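Local coordinates for protein phosphodiesterase (Salpingoeca rosetta, PDB 7D7P) that belongs to the HD-clan phosphodiesterase family, an all-helical fold built round a site that binds a zinc ion, with a magnesium ion close by, at residues N151-T154 against N155-I159; E164-V168 against Y169-S173; E176-H179 against S180-F184. All blocks are in the same frame, centred on the assembly; numbering follows the deposited sequence.

Contact 1 of 3, residues N151-T154 against N155-I159. With EDO (1,2-ethanediol), chain F.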
# COMPACT_ATOMS: atom_id res chain seq x y z
N ASN A 151 -19.63 4.94 24.17
CA ASN A 151 -20.29 3.67 24.48
C ASN A 151 -19.93 2.57 23.49
O ASN A 151 -20.67 1.59 23.36
CB ASN A 151 -21.81 3.83 24.53
CG ASN A 151 -22.28 4.53 25.79
OD1 ASN A 151 -21.87 4.18 26.90
ND2 ASN A 151 -23.14 5.53 25.63
N GLY A 152 -18.81 2.71 22.79
CA GLY A 152 -18.39 1.68 21.85
C GLY A 152 -19.18 1.62 20.57
O GLY A 152 -19.13 0.61 19.86
N LEU A 153 -19.92 2.68 20.24
CA LEU A 153 -20.69 2.75 19.01
C LEU A 153 -20.24 3.95 18.20
O LEU A 153 -19.87 4.99 18.75
CB LEU A 153 -22.19 2.85 19.31
CG LEU A 153 -22.76 1.69 20.14
CD1 LEU A 153 -24.13 2.04 20.70
CD2 LEU A 153 -22.82 0.41 19.32
N THR A 154 -20.27 3.81 16.88
CA THR A 154 -19.74 4.82 15.98
C THR A 154 -20.80 5.87 15.65
O THR A 154 -21.98 5.74 15.99
CB THR A 154 -19.21 4.18 14.70
OG1 THR A 154 -18.44 5.14 13.96
CG2 THR A 154 -20.36 3.71 13.83
N ASN A 155 -20.36 6.93 14.97
CA ASN A 155 -21.28 8.00 14.57
C ASN A 155 -22.34 7.48 13.61
O ASN A 155 -23.49 7.94 13.65
CB ASN A 155 -20.50 9.14 13.92
CG ASN A 155 -19.94 10.12 14.93
OD1 ASN A 155 -20.52 10.32 16.00
ND2 ASN A 155 -18.83 10.76 14.59
N ALA A 156 -21.97 6.55 12.73
CA ALA A 156 -22.93 6.00 11.78
C ALA A 156 -24.09 5.31 12.49
O ALA A 156 -25.23 5.37 12.04
CB ALA A 156 -22.23 5.03 10.83
N PHE A 157 -23.81 4.66 13.62
CA PHE A 157 -24.88 4.03 14.39
C PHE A 157 -25.87 5.07 14.89
O PHE A 157 -27.09 4.88 14.81
CB PHE A 157 -24.30 3.24 15.57
CG PHE A 157 -25.36 2.73 16.51
CD1 PHE A 157 -25.99 1.52 16.27
CD2 PHE A 157 -25.73 3.47 17.62
CE1 PHE A 157 -26.97 1.06 17.13
CE2 PHE A 157 -26.71 3.02 18.48
CZ PHE A 157 -27.33 1.81 18.23
N HIS A 158 -25.36 6.18 15.44
CA HIS A 158 -26.25 7.21 15.96
C HIS A 158 -27.11 7.81 14.86
O HIS A 158 -28.32 8.00 15.03
CB HIS A 158 -25.44 8.30 16.66
CG HIS A 158 -24.95 7.91 18.01
ND1 HIS A 158 -25.74 7.98 19.14
CD2 HIS A 158 -23.76 7.41 18.42
CE1 HIS A 158 -25.05 7.56 20.19
NE2 HIS A 158 -23.85 7.21 19.78
N ILE A 159 -26.51 8.10 13.70
CA ILE A 159 -27.26 8.69 12.60
C ILE A 159 -28.28 7.70 12.05
O ILE A 159 -29.44 8.06 11.82
CB ILE A 159 -26.29 9.17 11.50
CG1 ILE A 159 -25.36 10.26 12.06
CG2 ILE A 159 -27.05 9.69 10.29
CD1 ILE A 159 -24.27 10.69 11.09
C1 EDO F . -21.59 5.57 21.46
O1 EDO F . -20.16 5.64 21.42
C2 EDO F . -22.14 6.59 22.44
O2 EDO F . -23.53 6.33 22.66
O HOH W 1 -19.42 6.25 11.63
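The carbonyl oxygen of Thr-154 is approached by three groups from the first turn of helix 155-161. Phe-157 N and His-158 N each give Thr-154 O a weak hydrogen bond, at 3.2 and 3.5 Å, the former strongly bent (124° at the hydrogen). The third is a carbon: His-158 CD2 brings the edge of its imidazole to within 3.4 Å of Thr-154 O, near the ring plane. On the far side of this ring, ND1 is hydrogen-bonded to Ser-163, which helps fix its rotation. Thr-154 is the N-cap residue, where the loop after helix 133-145 turns into a new helix and the first amides lack partners from a preceding turn. One of them, Ala-156 N, donates to a water at 2.8 Å that also bonds Thr-154 OG1, a role that suits a short hydroxyl side chain. Leu-153, just before the N-cap, lies against the Phe-157 ring, its CD1 3.5 Å from Phe-157 CE2 and its CD2 over one ring face. With Phe-157 CG anti to the backbone N (chi1 172°), the ring stands out from the helix beside Leu-153, and both apolar side chains meet Leu-288 of helix 268-291. An ethanediol molecule, probably from the crystallisation liquor, sits beside the loop: its O1 accepts from Asn-151 N and Leu-153 N and donates to Leu-153 O at 2.8 Å.

Contact 2 of 3, residues E164-V168 against Y169-S173; sequences ELALV and YNDQS. With PEG (di(hydroxyethyl)ether), chain C.
Val-168 lays its CG1 methyl squarely on the phenol ring of its neighbour Tyr-169, a CH-pi contact 3.7 Å from the centroid and only 6° off the ring normal. The pair stands where helix 164-169 ends and a type I' beta turn, Tyr-169 to Gln-172, begins. Two torsions create the contact: Val-168 CG1 is anti to its backbone N (chi1 166°), which swings it toward the following residue, while Tyr-169 CG lies beside its own backbone N (chi1 -71°), and the two side chains run side by side. A branched valine suits this place: CG2 lies beside the backbone N, away from the ring, while CG1 is placed over it. Leu-165, one turn earlier, runs alongside the tyrosine too, with CD1 4.1 Å from CE2 of Tyr-169; both side chains also reach helix 174-187, where Leu-165 meets His-178 and Tyr-169 meets Asn-177 and His-181.

The backbone ends the helix in two steps. Tyr-169 N still bonds Leu-165 O in the regular helical pattern, but Asp-171 N reaches back to Ala-166 O at 3.3 Å, the six-to-one bond of a Schellman motif without its usual companion from Asn-170 N to Leu-167 O; it lies in the carbonyl plane on a lone pair. Asn-170 and Asp-171 both have positive phi, the two central positions of the type I' turn; asparagine and aspartate tolerate this conformation better than most residues with a side chain. Asn-170 OD1 shares a water with Leu-167 O, tying the amide to the last helical turn. At the end of the turn the Gln-172 chain folds back, and its NE2 donates to Asn-170 O at 3.0 Å, the acceptor lying close to the glutamine amide plane.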
# COMPACT_ATOMS: atom_id res chain seq x y z
N GLU A 164 -30.95 9.85 20.26
CA GLU A 164 -31.17 11.15 20.88
C GLU A 164 -29.97 12.07 20.66
O GLU A 164 -30.13 13.27 20.43
CB GLU A 164 -31.47 10.99 22.37
CG GLU A 164 -31.65 12.29 23.13
CD GLU A 164 -32.78 13.15 22.57
OE1 GLU A 164 -33.77 12.59 22.06
OE2 GLU A 164 -32.67 14.39 22.66
N LEU A 165 -28.75 11.51 20.72
CA LEU A 165 -27.57 12.31 20.46
C LEU A 165 -27.54 12.79 19.01
O LEU A 165 -27.17 13.94 18.74
CB LEU A 165 -26.31 11.51 20.78
CG LEU A 165 -25.20 12.22 21.56
CD1 LEU A 165 -25.77 13.05 22.70
CD2 LEU A 165 -24.19 11.21 22.08
N ALA A 166 -27.93 11.93 18.07
CA ALA A 166 -28.01 12.34 16.67
C ALA A 166 -29.05 13.44 16.47
O ALA A 166 -28.87 14.32 15.62
CB ALA A 166 -28.33 11.14 15.78
N LEU A 167 -30.14 13.41 17.23
CA LEU A 167 -31.15 14.45 17.13
C LEU A 167 -30.66 15.76 17.74
O LEU A 167 -30.98 16.84 17.24
CB LEU A 167 -32.44 14.00 17.81
CG LEU A 167 -33.16 12.83 17.15
CD1 LEU A 167 -34.51 12.58 17.81
CD2 LEU A 167 -33.33 13.07 15.65
N VAL A 168 -29.87 15.68 18.81
CA VAL A 168 -29.34 16.89 19.43
C VAL A 168 -28.41 17.62 18.47
O VAL A 168 -28.47 18.85 18.34
CB VAL A 168 -28.63 16.55 20.75
CG1 VAL A 168 -27.78 17.72 21.23
CG2 VAL A 168 -29.64 16.15 21.82
N TYR A 169 -27.56 16.88 17.76
CA TYR A 169 -26.47 17.48 17.00
C TYR A 169 -26.71 17.48 15.50
O TYR A 169 -25.80 17.83 14.74
CB TYR A 169 -25.16 16.77 17.35
CG TYR A 169 -24.71 17.12 18.74
CD1 TYR A 169 -24.43 18.44 19.08
CD2 TYR A 169 -24.59 16.15 19.73
CE1 TYR A 169 -24.02 18.78 20.36
CE2 TYR A 169 -24.19 16.48 21.01
CZ TYR A 169 -23.90 17.80 21.32
OH TYR A 169 -23.50 18.14 22.59
N ASN A 170 -27.91 17.11 15.06
CA ASN A 170 -28.31 17.22 13.65
C ASN A 170 -27.34 16.48 12.73
O ASN A 170 -27.02 16.95 11.64
CB ASN A 170 -28.44 18.69 13.25
CG ASN A 170 -29.48 19.43 14.07
OD1 ASN A 170 -30.68 19.16 13.95
ND2 ASN A 170 -29.04 20.37 14.90
N ASP A 171 -26.86 15.32 13.19
CA ASP A 171 -26.01 14.39 12.46
C ASP A 171 -24.59 14.90 12.25
O ASP A 171 -23.81 14.25 11.54
CB ASP A 171 -26.61 14.01 11.10
CG ASP A 171 -27.91 13.24 11.22
OD1 ASP A 171 -28.22 12.75 12.33
OD2 ASP A 171 -28.63 13.13 10.21
N GLN A 172 -24.21 16.02 12.84
CA GLN A 172 -22.90 16.63 12.63
C GLN A 172 -21.97 16.23 13.77
O GLN A 172 -22.21 16.62 14.92
CB GLN A 172 -23.02 18.14 12.52
CG GLN A 172 -24.14 18.62 11.61
CD GLN A 172 -23.92 18.20 10.16
OE1 GLN A 172 -22.85 18.43 9.60
NE2 GLN A 172 -24.93 17.59 9.56
N SER A 173 -20.91 15.49 13.45
CA SER A 173 -19.90 15.03 14.41
C SER A 173 -20.53 14.71 15.77
O SER A 173 -20.19 15.30 16.79
CB SER A 173 -18.78 16.05 14.56
OG SER A 173 -18.02 16.19 13.37
C2 PEG C . -19.88 14.69 10.43
O2 PEG C . -19.38 13.40 10.63
C3 PEG C . -20.37 12.43 10.79
C4 PEG C . -20.65 12.22 12.28
O4 PEG C . -21.90 12.73 12.63
O HOH W 2 -31.69 16.71 14.55

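Contact 3 of 3, residues E176-H179 against S180-F184; sequences ENHH and SHLAF
His-178 and Leu-182, one turn apart on helix 174-187, cross obliquely, the leucine lying over one face of the imidazole toward its CE1-NE2 side, with CD1 3.6 Å from both NE2 and CE1 of His-178 and CG above the same face. The histidine achieves this with CG anti to its backbone N (chi1 180°), which tilts the outward-pointing ring slightly toward the following turn, where Leu-182 meets it; Leu-182 CG stands beside its own backbone N (chi1 -67°). An apolar side chain fits here because it meets the flat surface of the ring and leaves the polar edge to other partners.

Along that edge lies a water, in the plane of the His-178 ring and 2.7 Å from its ND1. The same water is in the plane of the His-181 ring, 2.9 Å from that ND1, and so bridges two histidines whose side chains rise from the same side of the helix. The other nitrogen of His-178, NE2, is hydrogen-bonded to Asp-149 in the loop that follows helix 133-145. Beneath the side chains runs a regular alpha-helical backbone, represented by Leu-182 N to His-178 O at 3.1 Å, nearly straight at 169°. His-179, the next residue round the helix, turns toward the metal site: it packs on the zinc ligand Asp-147, ND1 is hydrogen-bonded to Leu-148 O, and the side chain comes within about 4 Å of the magnesium ion.

With both nitrogens of His-178 engaged, turning its ring over would put carbons in their places; the bonds to Asp-149 and the water probably set its orientation, and Leu-182 packs against the face so presented.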
# COMPACT_ATOMS: atom_id res chain seq x y z
N GLU A 176 -18.25 13.48 18.76
CA GLU A 176 -17.23 14.47 19.11
C GLU A 176 -17.84 15.72 19.71
O GLU A 176 -17.28 16.30 20.65
CB GLU A 176 -16.40 14.81 17.86
CG GLU A 176 -15.56 13.65 17.33
CD GLU A 176 -16.39 12.59 16.61
OE1 GLU A 176 -17.49 12.92 16.11
OE2 GLU A 176 -15.95 11.42 16.55
N ASN A 177 -18.99 16.16 19.19
CA ASN A 177 -19.70 17.26 19.83
C ASN A 177 -20.10 16.90 21.25
O ASN A 177 -20.03 17.73 22.16
CB ASN A 177 -20.94 17.63 19.01
CG ASN A 177 -20.66 18.73 18.00
OD1 ASN A 177 -20.14 19.79 18.35
ND2 ASN A 177 -21.01 18.48 16.74
N HIS A 178 -20.52 15.65 21.46
CA HIS A 178 -20.90 15.18 22.79
C HIS A 178 -19.70 15.15 23.73
O HIS A 178 -19.82 15.53 24.90
CB HIS A 178 -21.53 13.79 22.67
CG HIS A 178 -21.95 13.20 23.98
ND1 HIS A 178 -22.83 13.83 24.84
CD2 HIS A 178 -21.64 12.02 24.57
CE1 HIS A 178 -23.03 13.07 25.90
NE2 HIS A 178 -22.32 11.97 25.76
N HIS A 179 -18.54 14.70 23.23
CA HIS A 179 -17.34 14.66 24.05
C HIS A 179 -16.94 16.06 24.50
O HIS A 179 -16.66 16.30 25.68
CB HIS A 179 -16.19 14.00 23.28
CG HIS A 179 -16.51 12.63 22.77
ND1 HIS A 179 -17.26 11.72 23.49
CD2 HIS A 179 -16.16 12.00 21.62
CE1 HIS A 179 -17.37 10.60 22.80
NE2 HIS A 179 -16.71 10.74 21.66
N SER A 180 -16.90 17.00 23.55
CA SER A 180 -16.47 18.36 23.86
C SER A 180 -17.42 19.03 24.84
O SER A 180 -16.98 19.76 25.74
CB SER A 180 -16.36 19.18 22.57
OG SER A 180 -15.90 20.50 22.83
N HIS A 181 -18.72 18.79 24.69
CA HIS A 181 -19.70 19.34 25.63
C HIS A 181 -19.43 18.87 27.05
O HIS A 181 -19.37 19.67 27.98
CB HIS A 181 -21.12 18.95 25.19
CG HIS A 181 -22.16 19.17 26.24
ND1 HIS A 181 -23.20 18.29 26.46
CD2 HIS A 181 -22.32 20.17 27.14
CE1 HIS A 181 -23.95 18.74 27.44
NE2 HIS A 181 -23.45 19.88 27.88
N LEU A 182 -19.26 17.55 27.24
CA LEU A 182 -19.00 17.03 28.57
C LEU A 182 -17.65 17.48 29.10
O LEU A 182 -17.47 17.59 30.32
CB LEU A 182 -19.09 15.50 28.57
CG LEU A 182 -20.47 14.90 28.31
CD1 LEU A 182 -20.40 13.39 28.40
CD2 LEU A 182 -21.49 15.45 29.28
N ALA A 183 -16.69 17.73 28.22
CA ALA A 183 -15.39 18.23 28.66
C ALA A 183 -15.54 19.53 29.44
O ALA A 183 -14.87 19.73 30.46
CB ALA A 183 -14.46 18.43 27.46
N PHE A 184 -16.42 20.42 28.97
CA PHE A 184 -16.61 21.70 29.64
C PHE A 184 -17.60 21.60 30.79
O PHE A 184 -17.48 22.35 31.77
CB PHE A 184 -17.05 22.75 28.62
CG PHE A 184 -15.95 23.16 27.68
CD1 PHE A 184 -15.02 24.11 28.05
CD2 PHE A 184 -15.84 22.58 26.43
CE1 PHE A 184 -14.00 24.48 27.20
CE2 PHE A 184 -14.82 22.94 25.56
CZ PHE A 184 -13.90 23.90 25.95
O HOH W 3 -24.25 16.12 24.78

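In the fold
From the N terminus, the three contacts are each local and close no loop; they come in series, so none nests in or crosses another. Contact 1 turns the loop after helix 133-145 into helix 155-161; contact 2 ends helix 164-169 and leads on toward helix 174-187, within which contact 3 lies. Adjacent pieces touch directly. Ala-166 packs against His-158, joining the two short helices, while Gln-172 O is probably bonded by Asn-177 ND2, fastening the turn to the long helix. Contacts 1 and 3, farther apart in sequence, meet where Asn-155 ND2 probably bonds Glu-176 OE1. Together they tie three successive helices, with contact 3 reaching closest to the magnesium ion.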